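Local coordinates for glutamine cyclotransferase (Xanthomonas campestris, PDB 3MBR), which probably catalyses the cyclisation of N-terminal glutamine to pyroglutamate, as a glutaminyl cyclase with a calcium-binding beta-propeller fold, at residues A[186-189]-A[190-193]. The protein carries 1 engineered substitution. Sequence-based numbering, arbitrary orientation.
Sequences IDLQ and ALVP
The flat peptide carbonyls of L188 and Q189 accept the backbone N-H groups of L191 and V192. L191 N donates to L188 O at 2.9 Å with an N-H...O angle of 161°. V192 N reaches Q189 O at 3.2 Å, and this bond is more bent, at 147°. Both bonds run from residue i+3 back to residue i, so the chain folds into two overlapping beta turns, 188-191 and 189-192.

Another flat group is the carboxylate of D187. Q189 N comes from above the carboxylate plane of D187, at a tilt. It lies 3.1 Å from D187 OD1, which makes an Asx turn as the strand ends. The aspartate CG is anti to its own backbone N (chi1 -179°), and this carries OD1 forward to the start of the first beta turn. A water bridges the same bend: it donates to D187 O and accepts from A190 N, 2.9 Å away. The amide of A190 is thus held by water, while L188 O is taken by L191.

The leucines form the apolar side. L188 CD2 touches L191 CD1 at 4.0 Å, the two side chains set at a slant to each other. L188 and L191 are both buried. V192 CG2 rests 3.7 Å from L188 O.

The turns follow the outermost strand 182-187 of one propeller blade. L188 still pairs through its backbone with S170 and packs on I172 of that blade. Y9, Y229 and I231 of the next blade meet the leucines, so this double turn joins two neighbouring blades.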
# COMPACT_ATOMS: atom_id res chain seq x y z
N ILE A 186 5.64 4.82 13.13
CA ILE A 186 6.57 3.72 13.13
C ILE A 186 7.71 4.16 12.22
O ILE A 186 7.46 4.39 11.03
CB ILE A 186 5.86 2.46 12.64
CG1 ILE A 186 4.61 2.22 13.52
CG2 ILE A 186 6.75 1.26 12.74
CD1 ILE A 186 3.46 1.68 12.78
N ASP A 187 8.93 4.25 12.72
CA ASP A 187 10.03 4.81 11.95
C ASP A 187 10.81 3.62 11.38
O ASP A 187 11.52 2.94 12.14
CB ASP A 187 10.94 5.58 12.85
CG ASP A 187 12.10 6.21 12.09
OD1 ASP A 187 12.20 6.00 10.83
OD2 ASP A 187 12.89 6.91 12.81
N LEU A 188 10.64 3.31 10.11
CA LEU A 188 11.32 2.16 9.54
C LEU A 188 12.63 2.53 8.83
O LEU A 188 13.07 1.78 7.94
CB LEU A 188 10.36 1.46 8.56
CG LEU A 188 9.13 0.87 9.32
CD1 LEU A 188 8.19 0.15 8.29
CD2 LEU A 188 9.52 -0.23 10.39
N GLN A 189 13.24 3.64 9.20
CA GLN A 189 14.47 4.08 8.46
C GLN A 189 15.51 2.94 8.42
O GLN A 189 16.35 2.85 7.44
CB GLN A 189 15.08 5.32 9.12
CG GLN A 189 15.40 5.14 10.65
CD GLN A 189 15.99 6.38 11.36
OE1 GLN A 189 16.29 7.40 10.74
NE2 GLN A 189 16.15 6.28 12.70
N ALA A 190 15.61 2.14 9.49
CA ALA A 190 16.55 1.01 9.52
C ALA A 190 16.44 -0.01 8.34
O ALA A 190 17.45 -0.61 7.92
CB ALA A 190 16.55 0.26 10.94
N LEU A 191 15.26 -0.09 7.74
CA LEU A 191 15.00 -1.04 6.67
C LEU A 191 15.16 -0.46 5.29
O LEU A 191 15.13 -1.20 4.31
CB LEU A 191 13.54 -1.50 6.81
CG LEU A 191 13.13 -2.11 8.19
CD1 LEU A 191 11.74 -2.68 8.12
CD2 LEU A 191 14.10 -3.19 8.69
N VAL A 192 15.19 0.84 5.17
CA VAL A 192 15.24 1.51 3.88
C VAL A 192 16.70 1.29 3.35
O VAL A 192 17.71 1.49 4.11
CB VAL A 192 14.67 2.97 3.97
CG1 VAL A 192 14.72 3.71 2.57
CG2 VAL A 192 13.24 2.96 4.47
N PRO A 193 16.85 0.76 2.12
CA PRO A 193 18.19 0.37 1.62
C PRO A 193 19.19 1.49 1.69
O PRO A 193 20.38 1.23 1.99
CB PRO A 193 17.94 0.02 0.16
CG PRO A 193 16.60 -0.61 0.22
CD PRO A 193 15.80 0.21 1.22
O HOH W 1 13.94 1.78 11.84